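Local coordinates for L-Ala-D/L-Glu Epimerase (Escherichia coli, PDB 1JPD), which belongs to the enolase superfamily, whose members join a modified TIM barrel to an N-terminal capping domain, at residues P119-T124 with T319-L324; I123-V128 with F298-G303; T282-S287 with V309-A314; M246-L251 with S273-C278. All blocks are in the same frame, centred on the assembly; numbering follows the deposited sequence.

In the fold
Contacts 2 and 4 are buried; contacts 1 and 3 are partly buried, nearer the rim of the chain. Contacts 1, 2 and 4 all belong to one mixed barrel sheet. Contact 4 pairs parallel neighbours, contact 1 adds an antiparallel strand, and contact 2 meets the barrel's closing seam. Contacts 1 and 2 share Ile123 and Thr124, while Leu276 of contact 4 probably bonds to the backbone of Phe298 and Asp300 in contact 2. Contact 3 lies beside the sheet, at a helix start, and packs on the others through Ile286. Regular backbone bonding dominates contacts 1 and 4. Contact 2 has one direct backbone bond, a water bridge and acidic side chains, and contact 3 relies on one carboxylate.

Contact 1 of 4, residues P119-T124 with T319-L324; sequences PETVIT and TGELHL
In Thr121 and His323 the first torsion places OG1 and the ring carbon CG alike, each beside its backbone N and opposite its carbonyl carbon (chi1 -63° and -58°). The two side chains therefore run side by side, with Thr121 OG1 at the edge of the imidazole, near its plane. A water joins them, 2.9 Å from Thr121 OG1 and 3.0 Å from His323 ND1. It also donates to Glu120 O. The other ring nitrogen, NE2, bonds to Thr318 OG1, which limits rotation of the ring. Strands 121-123 and 321-323 pair antiparallel, at 159°. The last strand of the chain is thus added beside the first strand of the enolase-type barrel. Val122 and Leu322 form the hydrogen-bonded pair, with both N-to-O distances, Val122 N to Leu322 O and Leu322 N to Val122 O, at 2.9 Å. Leu324 N donates to Glu120 O, so that carbonyl serves both a backbone amide and the water. Thr124 N donates to Gly320 O at the far end. On the face of Val122 and Leu322 the contact is apolar. Val122 CG2 meets Leu324 CD1 at 3.9 Å, and Thr124 CG2 comes across Leu322 CB at 3.8 Å, the two side chains nearly at right angles.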
loop_
_atom_site.group_PDB
_atom_site.type_symbol
_atom_site.label_atom_id
_atom_site.label_comp_id
_atom_site.label_asym_id
_atom_site.label_seq_id
_atom_site.Cartn_x
_atom_site.Cartn_y
_atom_site.Cartn_z
ATOM N N PRO A 119 8.252 -10.667 11.537
ATOM C CA PRO A 119 9.708 -10.725 11.660
ATOM C C PRO A 119 10.184 -9.513 12.449
ATOM O O PRO A 119 9.404 -8.607 12.726
ATOM C CB PRO A 119 10.176 -10.705 10.208
ATOM C CG PRO A 119 9.112 -9.916 9.524
ATOM C CD PRO A 119 7.853 -10.481 10.133
ATOM N N GLU A 120 11.458 -9.493 12.811
ATOM C CA GLU A 120 11.994 -8.379 13.578
ATOM C C GLU A 120 12.335 -7.197 12.675
ATOM O O GLU A 120 12.323 -6.042 13.106
ATOM C CB GLU A 120 13.232 -8.837 14.344
ATOM C CG GLU A 120 13.775 -7.808 15.302
ATOM C CD GLU A 120 14.861 -8.380 16.180
ATOM O OE1 GLU A 120 15.912 -8.794 15.639
ATOM O OE2 GLU A 120 14.657 -8.421 17.413
ATOM N N THR A 121 12.635 -7.492 11.418
ATOM C CA THR A 121 12.975 -6.456 10.457
ATOM C C THR A 121 12.274 -6.735 9.134
ATOM O O THR A 121 12.219 -7.879 8.681
ATOM C CB THR A 121 14.498 -6.396 10.227
ATOM O OG1 THR A 121 15.153 -6.044 11.453
ATOM C CG2 THR A 121 14.839 -5.367 9.168
ATOM N N VAL A 122 11.727 -5.686 8.527
ATOM C CA VAL A 122 11.030 -5.812 7.252
ATOM C C VAL A 122 11.705 -4.935 6.207
ATOM O O VAL A 122 11.933 -3.746 6.444
ATOM C CB VAL A 122 9.553 -5.358 7.368
ATOM C CG1 VAL A 122 8.890 -5.410 6.000
ATOM C CG2 VAL A 122 8.802 -6.227 8.369
ATOM N N ILE A 123 12.028 -5.519 5.055
ATOM C CA ILE A 123 12.659 -4.775 3.963
ATOM C C ILE A 123 11.587 -3.950 3.263
ATOM O O ILE A 123 10.591 -4.494 2.777
ATOM C CB ILE A 123 13.318 -5.720 2.910
ATOM C CG1 ILE A 123 14.500 -6.470 3.537
ATOM C CG2 ILE A 123 13.788 -4.911 1.692
ATOM C CD1 ILE A 123 15.229 -7.403 2.576
ATOM N N THR A 124 11.791 -2.637 3.220
ATOM C CA THR A 124 10.840 -1.744 2.579
ATOM C C THR A 124 11.480 -1.047 1.391
ATOM O O THR A 124 12.660 -0.721 1.407
ATOM C CB THR A 124 10.293 -0.686 3.572
ATOM O OG1 THR A 124 11.353 0.166 4.023
ATOM C CG2 THR A 124 9.671 -1.378 4.770
ATOM N N THR A 319 16.913 3.723 6.669
ATOM C CA THR A 319 16.955 3.583 5.213
ATOM C C THR A 319 16.704 2.151 4.704
ATOM O O THR A 319 17.529 1.254 4.888
ATOM C CB THR A 319 18.298 4.097 4.630
ATOM O OG1 THR A 319 18.450 5.498 4.911
ATOM C CG2 THR A 319 18.324 3.898 3.122
ATOM N N GLY A 320 15.544 1.948 4.078
ATOM C CA GLY A 320 15.202 0.648 3.529
ATOM C C GLY A 320 14.719 -0.399 4.511
ATOM O O GLY A 320 14.516 -1.558 4.132
ATOM N N GLU A 321 14.521 -0.017 5.769
ATOM C CA GLU A 321 14.064 -0.991 6.755
ATOM C C GLU A 321 13.008 -0.491 7.730
ATOM O O GLU A 321 12.961 0.684 8.092
ATOM C CB GLU A 321 15.248 -1.524 7.567
ATOM C CG GLU A 321 16.440 -1.950 6.741
ATOM C CD GLU A 321 17.526 -2.588 7.577
ATOM O OE1 GLU A 321 17.870 -2.025 8.641
ATOM O OE2 GLU A 321 18.039 -3.651 7.163
ATOM N N LEU A 322 12.166 -1.420 8.156
ATOM C CA LEU A 322 11.121 -1.144 9.120
ATOM C C LEU A 322 11.424 -2.080 10.276
ATOM O O LEU A 322 11.342 -3.301 10.126
ATOM C CB LEU A 322 9.747 -1.463 8.524
ATOM C CG LEU A 322 8.584 -1.482 9.512
ATOM C CD1 LEU A 322 8.483 -0.143 10.226
ATOM C CD2 LEU A 322 7.304 -1.804 8.767
ATOM N N HIS A 323 11.791 -1.513 11.420
ATOM C CA HIS A 323 12.127 -2.310 12.599
ATOM C C HIS A 323 10.940 -2.518 13.523
ATOM O O HIS A 323 10.389 -1.565 14.067
ATOM C CB HIS A 323 13.263 -1.638 13.364
ATOM C CG HIS A 323 14.494 -1.436 12.540
ATOM N ND1 HIS A 323 15.275 -2.485 12.103
ATOM C CD2 HIS A 323 15.052 -0.312 12.032
ATOM C CE1 HIS A 323 16.260 -2.015 11.360
ATOM N NE2 HIS A 323 16.147 -0.699 11.300
ATOM N N LEU A 324 10.554 -3.777 13.702
ATOM C CA LEU A 324 9.423 -4.119 14.555
ATOM C C LEU A 324 9.883 -4.688 15.907
ATOM O O LEU A 324 11.106 -4.876 16.092
ATOM C CB LEU A 324 8.521 -5.129 13.828
ATOM C CG LEU A 324 7.993 -4.710 12.445
ATOM C CD1 LEU A 324 7.127 -5.812 11.840
ATOM C CD2 LEU A 324 7.192 -3.427 12.577
ATOM O OXT LEU A 324 9.014 -4.940 16.772
HETATM O O HOH W 1 14.857 -4.726 14.062
#

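Contact 2 of 4, residues I123-V128 with F298-G303; sequences ITAQTV and FADLDG
Ala125 and Ala299 make the one direct hydrogen bond between the segments: Ala125 N donates to Ala299 O over 3.1 Å, in the carbonyl plane. The CA of Thr124 also approaches this oxygen, as a CA-H...O contact. Around the bond the packing is close and made of small groups. Ala299 CB lies 3.5 Å from Ile123 O, and the methyl of Ala125 points toward segment 298-303, with CB 3.9 Å from Asp300 OD1. The side chain of Asp300 starts away from segment 123-128, but CG lies opposite its backbone N (chi1 -173°), which brings OD1 back beside Ala125. Its other oxygen, OD2, forms a salt bridge with Lys152. The seam lies between the first and last parallel strands of the barrel, 121-128 and 298-299, where the ring of strands closes. Beyond Ala125 the chains diverge and a water bridges them. It accepts from Thr127 N and donates to Asp302 OD1, both at 2.7 Å. On this looser side Gln126 OE1 stands 4.0 Å from Asp302 OD1, the amide and carboxylate planes 76° apart. Gln126 OE1 accepts from Gly320 N, and Asp302 OD2 accepts from Trp306 NE1. Ala125 O and Asp302 OD1 are 3.3 Å apart, but both are acceptors and do not bond. Acceptors thus gather on this side. Asp302 draws its donors from the water and Trp306, and Gln126 OE1 from Gly320, instead of from direct bonds between the two segments.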
loop_
_atom_site.group_PDB
_atom_site.type_symbol
_atom_site.label_atom_id
_atom_site.label_comp_id
_atom_site.label_asym_id
_atom_site.label_seq_id
_atom_site.Cartn_x
_atom_site.Cartn_y
_atom_site.Cartn_z
ATOM N N ILE A 123 12.028 -5.519 5.055
ATOM C CA ILE A 123 12.659 -4.775 3.963
ATOM C C ILE A 123 11.587 -3.950 3.263
ATOM O O ILE A 123 10.591 -4.494 2.777
ATOM C CB ILE A 123 13.318 -5.720 2.910
ATOM C CG1 ILE A 123 14.500 -6.470 3.537
ATOM C CG2 ILE A 123 13.788 -4.911 1.692
ATOM C CD1 ILE A 123 15.229 -7.403 2.576
ATOM N N THR A 124 11.791 -2.637 3.220
ATOM C CA THR A 124 10.840 -1.744 2.579
ATOM C C THR A 124 11.480 -1.047 1.391
ATOM O O THR A 124 12.660 -0.721 1.407
ATOM C CB THR A 124 10.293 -0.686 3.572
ATOM O OG1 THR A 124 11.353 0.166 4.023
ATOM C CG2 THR A 124 9.671 -1.378 4.770
ATOM N N ALA A 125 10.686 -0.829 0.355
ATOM C CA ALA A 125 11.174 -0.198 -0.853
ATOM C C ALA A 125 11.553 1.261 -0.661
ATOM O O ALA A 125 10.773 2.055 -0.141
ATOM C CB ALA A 125 10.130 -0.315 -1.937
ATOM N N GLN A 126 12.765 1.606 -1.080
ATOM C CA GLN A 126 13.229 2.976 -0.999
ATOM C C GLN A 126 13.008 3.584 -2.366
ATOM O O GLN A 126 13.364 2.988 -3.386
ATOM C CB GLN A 126 14.707 3.033 -0.646
ATOM C CG GLN A 126 14.942 3.030 0.833
ATOM C CD GLN A 126 14.422 4.287 1.519
ATOM O OE1 GLN A 126 14.020 4.238 2.678
ATOM N NE2 GLN A 126 14.447 5.417 0.814
ATOM N N THR A 127 12.415 4.768 -2.394
ATOM C CA THR A 127 12.148 5.415 -3.655
ATOM C C THR A 127 13.363 6.112 -4.243
ATOM O O THR A 127 14.094 6.806 -3.545
ATOM C CB THR A 127 11.018 6.462 -3.526
ATOM O OG1 THR A 127 9.790 5.803 -3.208
ATOM C CG2 THR A 127 10.852 7.234 -4.834
ATOM N N VAL A 128 13.575 5.890 -5.536
ATOM C CA VAL A 128 14.628 6.545 -6.282
ATOM C C VAL A 128 13.765 7.373 -7.220
ATOM O O VAL A 128 13.163 6.850 -8.159
ATOM C CB VAL A 128 15.470 5.566 -7.112
ATOM C CG1 VAL A 128 16.457 6.344 -7.964
ATOM C CG2 VAL A 128 16.210 4.602 -6.197
ATOM N N PHE A 298 7.167 -8.281 -1.738
ATOM C CA PHE A 298 7.750 -6.966 -1.504
ATOM C C PHE A 298 6.864 -6.185 -0.555
ATOM O O PHE A 298 5.646 -6.315 -0.591
ATOM C CB PHE A 298 7.887 -6.183 -2.813
ATOM C CG PHE A 298 8.684 -6.892 -3.863
ATOM C CD1 PHE A 298 8.047 -7.625 -4.859
ATOM C CD2 PHE A 298 10.076 -6.860 -3.839
ATOM C CE1 PHE A 298 8.783 -8.315 -5.814
ATOM C CE2 PHE A 298 10.819 -7.547 -4.789
ATOM C CZ PHE A 298 10.173 -8.276 -5.778
ATOM N N ALA A 299 7.485 -5.383 0.300
ATOM C CA ALA A 299 6.745 -4.559 1.239
ATOM C C ALA A 299 7.119 -3.105 0.989
ATOM O O ALA A 299 8.289 -2.733 1.087
ATOM C CB ALA A 299 7.085 -4.942 2.670
ATOM N N ASP A 300 6.129 -2.292 0.640
ATOM C CA ASP A 300 6.354 -0.870 0.412
ATOM C C ASP A 300 5.510 -0.172 1.483
ATOM O O ASP A 300 4.375 0.242 1.228
ATOM C CB ASP A 300 5.895 -0.484 -0.997
ATOM C CG ASP A 300 6.261 0.943 -1.358
ATOM O OD1 ASP A 300 7.003 1.581 -0.580
ATOM O OD2 ASP A 300 5.817 1.433 -2.422
ATOM N N LEU A 301 6.075 -0.060 2.687
ATOM C CA LEU A 301 5.364 0.529 3.818
ATOM C C LEU A 301 5.985 1.772 4.437
ATOM O O LEU A 301 5.633 2.130 5.559
ATOM C CB LEU A 301 5.214 -0.516 4.927
ATOM C CG LEU A 301 4.631 -1.886 4.579
ATOM C CD1 LEU A 301 4.886 -2.861 5.729
ATOM C CD2 LEU A 301 3.141 -1.752 4.298
ATOM N N ASP A 302 6.883 2.450 3.732
ATOM C CA ASP A 302 7.513 3.616 4.336
ATOM C C ASP A 302 6.722 4.924 4.255
ATOM O O ASP A 302 7.273 6.002 4.456
ATOM C CB ASP A 302 8.944 3.808 3.785
ATOM C CG ASP A 302 8.978 4.332 2.354
ATOM O OD1 ASP A 302 10.100 4.579 1.861
ATOM O OD2 ASP A 302 7.906 4.499 1.727
ATOM N N GLY A 303 5.427 4.833 3.984
ATOM C CA GLY A 303 4.616 6.037 3.911
ATOM C C GLY A 303 4.895 7.034 5.030
ATOM O O GLY A 303 5.082 8.221 4.768
HETATM O O HOH W 2 10.942 5.909 -0.373
#

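Contact 3 of 4, residues T282-S287 with V309-A314; sequences TSRAIS and VDVEPA
The start of helix 283-289, in the barrel domain, is where loop 309-314 docks through the carboxylate of Asp310. CG of Asp310 stands opposite its backbone N (chi1 -168°), which turns the carboxylate to Ser283. OD1 uses its syn lone pair to accept from Ser283 N at 3.1 Å, with a nearly straight N-H...O angle of 164°. OD2 accepts from Ser283 OG, which approaches on the syn side, 24° out of the carboxylate plane. Ser283 OG is also bonded to Leu315 N, the residue after segment 309-314, so the hydroxyl ties the loop at two points. Thr282 holds the N-cap position. Its OG1 accepts from Arg284 N at 3.2 Å and is also bonded to Glu47. The rest of the contact centres on the two methyls of Val311. CG1 of Val311 sits 3.7 Å from Thr282 CB, the two side chains crossing at about a right angle. The same methyl lies over the centre of one face of the charged Arg284 guanidinium, with Val311 CG1 3.9 Å from Arg284 CZ. CG2 of Val311 turns instead to Ser283 CB, at 3.9 Å. Arg284 NH2 also forms salt bridges with Glu47 and Glu12, and Trp14 packs against Thr282, Arg284 and Val311. These three partners lie on strands of the N-terminal domain. The negative carboxylate of Asp310 beside the first amides would probably be favoured by the helix dipole. Thr282 provides a side-chain N-cap, bonded to the amide two residues on, where the capping domain meets the barrel of an enolase-superfamily protein.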
loop_
_atom_site.group_PDB
_atom_site.type_symbol
_atom_site.label_atom_id
_atom_site.label_comp_id
_atom_site.label_asym_id
_atom_site.label_seq_id
_atom_site.Cartn_x
_atom_site.Cartn_y
_atom_site.Cartn_z
ATOM N N THR A 282 0.258 7.774 8.711
ATOM C CA THR A 282 1.032 7.765 9.953
ATOM C C THR A 282 1.283 6.295 10.269
ATOM O O THR A 282 0.737 5.411 9.592
ATOM C CB THR A 282 0.270 8.383 11.143
ATOM O OG1 THR A 282 -0.740 7.471 11.588
ATOM C CG2 THR A 282 -0.371 9.699 10.748
ATOM N N SER A 283 2.091 6.030 11.294
ATOM C CA SER A 283 2.396 4.652 11.664
ATOM C C SER A 283 1.141 3.822 11.910
ATOM O O SER A 283 1.150 2.605 11.722
ATOM C CB SER A 283 3.287 4.614 12.902
ATOM O OG SER A 283 4.569 5.141 12.615
ATOM N N ARG A 284 0.057 4.481 12.314
ATOM C CA ARG A 284 -1.192 3.784 12.588
ATOM C C ARG A 284 -1.649 2.928 11.418
ATOM O O ARG A 284 -2.109 1.806 11.607
ATOM C CB ARG A 284 -2.295 4.785 12.957
ATOM C CG ARG A 284 -2.213 5.309 14.397
ATOM C CD ARG A 284 -3.338 6.288 14.702
ATOM N NE ARG A 284 -3.336 7.383 13.739
ATOM C CZ ARG A 284 -3.625 8.645 14.029
ATOM N NH1 ARG A 284 -3.955 8.985 15.269
ATOM N NH2 ARG A 284 -3.552 9.573 13.083
ATOM N N ALA A 285 -1.509 3.451 10.206
ATOM C CA ALA A 285 -1.934 2.717 9.018
ATOM C C ALA A 285 -0.993 1.571 8.661
ATOM O O ALA A 285 -1.438 0.537 8.170
ATOM C CB ALA A 285 -2.080 3.669 7.829
ATOM N N ILE A 286 0.303 1.750 8.900
ATOM C CA ILE A 286 1.255 0.694 8.591
ATOM C C ILE A 286 1.005 -0.471 9.550
ATOM O O ILE A 286 0.878 -1.621 9.119
ATOM C CB ILE A 286 2.711 1.187 8.726
ATOM C CG1 ILE A 286 2.925 2.420 7.850
ATOM C CG2 ILE A 286 3.669 0.104 8.271
ATOM C CD1 ILE A 286 2.579 2.188 6.375
ATOM N N SER A 287 0.916 -0.165 10.845
ATOM C CA SER A 287 0.663 -1.184 11.866
ATOM C C SER A 287 -0.533 -2.039 11.478
ATOM O O SER A 287 -0.500 -3.257 11.618
ATOM C CB SER A 287 0.375 -0.541 13.229
ATOM O OG SER A 287 1.481 0.209 13.703
ATOM N N VAL A 309 6.641 14.858 10.644
ATOM C CA VAL A 309 6.525 14.250 11.960
ATOM C C VAL A 309 5.531 13.113 11.832
ATOM O O VAL A 309 4.799 13.026 10.845
ATOM C CB VAL A 309 6.018 15.253 13.016
ATOM C CG1 VAL A 309 7.108 16.272 13.332
ATOM C CG2 VAL A 309 4.767 15.955 12.508
ATOM N N ASP A 310 5.512 12.242 12.833
ATOM C CA ASP A 310 4.628 11.085 12.842
ATOM C C ASP A 310 3.908 11.055 14.188
ATOM O O ASP A 310 4.105 11.934 15.033
ATOM C CB ASP A 310 5.469 9.812 12.661
ATOM C CG ASP A 310 4.633 8.571 12.368
ATOM O OD1 ASP A 310 3.383 8.633 12.386
ATOM O OD2 ASP A 310 5.239 7.511 12.122
ATOM N N VAL A 311 3.064 10.053 14.386
ATOM C CA VAL A 311 2.361 9.926 15.645
ATOM C C VAL A 311 3.399 9.612 16.712
ATOM O O VAL A 311 4.578 9.427 16.414
ATOM C CB VAL A 311 1.318 8.804 15.592
ATOM C CG1 VAL A 311 0.150 9.236 14.737
ATOM C CG2 VAL A 311 1.944 7.536 15.039
ATOM N N GLU A 312 2.956 9.556 17.958
ATOM C CA GLU A 312 3.847 9.281 19.069
ATOM C C GLU A 312 3.145 8.238 19.931
ATOM O O GLU A 312 2.076 8.500 20.465
ATOM C CB GLU A 312 4.056 10.574 19.856
ATOM C CG GLU A 312 5.362 10.682 20.618
ATOM C CD GLU A 312 5.455 11.990 21.396
ATOM O OE1 GLU A 312 4.616 12.210 22.301
ATOM O OE2 GLU A 312 6.361 12.799 21.094
ATOM N N PRO A 313 3.718 7.030 20.051
ATOM C CA PRO A 313 4.970 6.545 19.460
ATOM C C PRO A 313 4.800 6.166 17.992
ATOM O O PRO A 313 3.690 5.903 17.524
ATOM C CB PRO A 313 5.289 5.332 20.314
ATOM C CG PRO A 313 3.930 4.739 20.503
ATOM C CD PRO A 313 3.095 5.965 20.861
ATOM N N ALA A 314 5.917 6.119 17.282
ATOM C CA ALA A 314 5.911 5.781 15.875
ATOM C C ALA A 314 6.728 4.530 15.624
ATOM O O ALA A 314 7.479 4.085 16.491
ATOM C CB ALA A 314 6.482 6.930 15.074
#

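Contact 4 of 4, residues M246-L251 with S273-C278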
loop_
_atom_site.group_PDB
_atom_site.type_symbol
_atom_site.label_atom_id
_atom_site.label_comp_id
_atom_site.label_asym_id
_atom_site.label_seq_id
_atom_site.Cartn_x
_atom_site.Cartn_y
_atom_site.Cartn_z
ATOM N N MET A 246 1.396 -10.041 -10.544
ATOM C CA MET A 246 1.328 -9.611 -9.143
ATOM C C MET A 246 0.285 -8.513 -8.897
ATOM O O MET A 246 -0.046 -7.746 -9.803
ATOM C CB MET A 246 2.713 -9.101 -8.720
ATOM C CG MET A 246 2.861 -8.692 -7.265
ATOM S SD MET A 246 4.525 -8.016 -6.987
ATOM C CE MET A 246 5.522 -9.515 -7.235
ATOM N N VAL A 247 -0.230 -8.446 -7.672
ATOM C CA VAL A 247 -1.201 -7.420 -7.306
ATOM C C VAL A 247 -0.647 -6.649 -6.118
ATOM O O VAL A 247 -0.063 -7.238 -5.213
ATOM C CB VAL A 247 -2.572 -8.025 -6.905
ATOM C CG1 VAL A 247 -3.166 -8.796 -8.068
ATOM C CG2 VAL A 247 -2.416 -8.929 -5.695
ATOM N N ASN A 248 -0.806 -5.330 -6.130
ATOM C CA ASN A 248 -0.330 -4.495 -5.030
ATOM C C ASN A 248 -1.514 -4.245 -4.091
ATOM O O ASN A 248 -2.441 -3.509 -4.432
ATOM C CB ASN A 248 0.196 -3.166 -5.580
ATOM C CG ASN A 248 0.751 -2.257 -4.496
ATOM O OD1 ASN A 248 0.173 -2.134 -3.417
ATOM N ND2 ASN A 248 1.863 -1.598 -4.788
ATOM N N ILE A 249 -1.489 -4.867 -2.918
ATOM C CA ILE A 249 -2.566 -4.718 -1.938
ATOM C C ILE A 249 -2.382 -3.489 -1.048
ATOM O O ILE A 249 -1.319 -3.297 -0.456
ATOM C CB ILE A 249 -2.656 -5.958 -1.007
ATOM C CG1 ILE A 249 -2.954 -7.211 -1.830
ATOM C CG2 ILE A 249 -3.738 -5.743 0.052
ATOM C CD1 ILE A 249 -2.835 -8.508 -1.038
ATOM N N LYS A 250 -3.422 -2.664 -0.963
ATOM C CA LYS A 250 -3.418 -1.467 -0.118
ATOM C C LYS A 250 -4.745 -1.422 0.612
ATOM O O LYS A 250 -5.808 -1.533 -0.012
ATOM C CB LYS A 250 -3.257 -0.201 -0.948
ATOM C CG LYS A 250 -1.885 -0.038 -1.534
ATOM C CD LYS A 250 -1.747 1.296 -2.233
ATOM C CE LYS A 250 -0.388 1.407 -2.869
ATOM N NZ LYS A 250 -0.176 2.729 -3.498
ATOM N N LEU A 251 -4.687 -1.259 1.930
ATOM C CA LEU A 251 -5.904 -1.234 2.738
ATOM C C LEU A 251 -6.926 -0.172 2.331
ATOM O O LEU A 251 -8.127 -0.410 2.432
ATOM C CB LEU A 251 -5.555 -1.081 4.221
ATOM C CG LEU A 251 -4.627 -2.154 4.792
ATOM C CD1 LEU A 251 -4.691 -2.087 6.309
ATOM C CD2 LEU A 251 -5.033 -3.530 4.301
ATOM N N SER A 273 1.180 -13.302 -7.394
ATOM C CA SER A 273 2.168 -13.066 -6.347
ATOM C C SER A 273 1.652 -11.803 -5.649
ATOM O O SER A 273 0.873 -11.046 -6.234
ATOM C CB SER A 273 3.569 -12.846 -6.943
ATOM O OG SER A 273 3.529 -12.055 -8.116
ATOM N N LEU A 274 2.058 -11.569 -4.408
ATOM C CA LEU A 274 1.554 -10.404 -3.691
ATOM C C LEU A 274 2.591 -9.365 -3.324
ATOM O O LEU A 274 3.775 -9.658 -3.181
ATOM C CB LEU A 274 0.847 -10.837 -2.399
ATOM C CG LEU A 274 -0.211 -11.940 -2.437
ATOM C CD1 LEU A 274 -0.791 -12.103 -1.044
ATOM C CD2 LEU A 274 -1.299 -11.596 -3.444
ATOM N N MET A 275 2.114 -8.141 -3.160
ATOM C CA MET A 275 2.947 -7.026 -2.754
ATOM C C MET A 275 2.080 -6.239 -1.775
ATOM O O MET A 275 0.863 -6.201 -1.929
ATOM C CB MET A 275 3.302 -6.159 -3.951
ATOM C CG MET A 275 4.233 -5.036 -3.586
ATOM S SD MET A 275 4.502 -3.900 -4.945
ATOM C CE MET A 275 5.274 -2.578 -4.055
ATOM N N LEU A 276 2.685 -5.640 -0.757
ATOM C CA LEU A 276 1.920 -4.860 0.209
ATOM C C LEU A 276 2.324 -3.402 0.064
ATOM O O LEU A 276 3.497 -3.066 0.215
ATOM C CB LEU A 276 2.193 -5.338 1.642
ATOM C CG LEU A 276 1.468 -4.591 2.776
ATOM C CD1 LEU A 276 -0.027 -4.786 2.640
ATOM C CD2 LEU A 276 1.935 -5.106 4.137
ATOM N N GLY A 277 1.356 -2.540 -0.245
ATOM C CA GLY A 277 1.647 -1.124 -0.405
ATOM C C GLY A 277 0.991 -0.267 0.657
ATOM O O GLY A 277 0.422 -0.772 1.623
ATOM N N CYS A 278 1.063 1.043 0.481
ATOM C CA CYS A 278 0.462 1.956 1.437
ATOM C C CYS A 278 0.313 3.290 0.745
ATOM O O CYS A 278 0.821 3.480 -0.354
ATOM C CB CYS A 278 1.377 2.139 2.646
ATOM S SG CYS A 278 2.847 3.172 2.268
HETATM O O HOH W 3 -2.149 -0.394 2.863
#
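Gly277 N donates to Ile249 O in the shortest backbone bond of this contact, 2.8 Å and nearly straight at 173°. Ile249 N in turn donates to Met275 O at 2.9 Å, and Val247 N to Ser273 O at 3.2 Å. The bond from Met275 N to Val247 O is weak. Strands 246-249 and 273-276 run parallel and are joined through helix 257-269, a beta-alpha-beta crossover of the barrel. On the face toward that helix, Val247 and Leu274 lie side by side, with Val247 CG2 3.7 Å from Leu274 CD2. Ile249 CD1 meets Leu274 CD1 more obliquely. The opposite face carries Met246, Asn248 and Met275. Met246 SD packs against Met275 CB at 3.8 Å. CG of Asn248 stands opposite its backbone N (chi1 -178°), bringing ND2 to 3.5 Å from Met275 SD, while ND2 is bonded to Glu205. Past the strands, the extended Lys250 chain lies along Gly277, with Lys250 CG 3.6 Å from Gly277 C, and NZ bonds weakly to Cys278 O. There a water accepts from Leu251 N and donates to Gly277 O. Direct amide bonds thus give way to water and a lysine as the strands end, while the helix-facing side stays apolar.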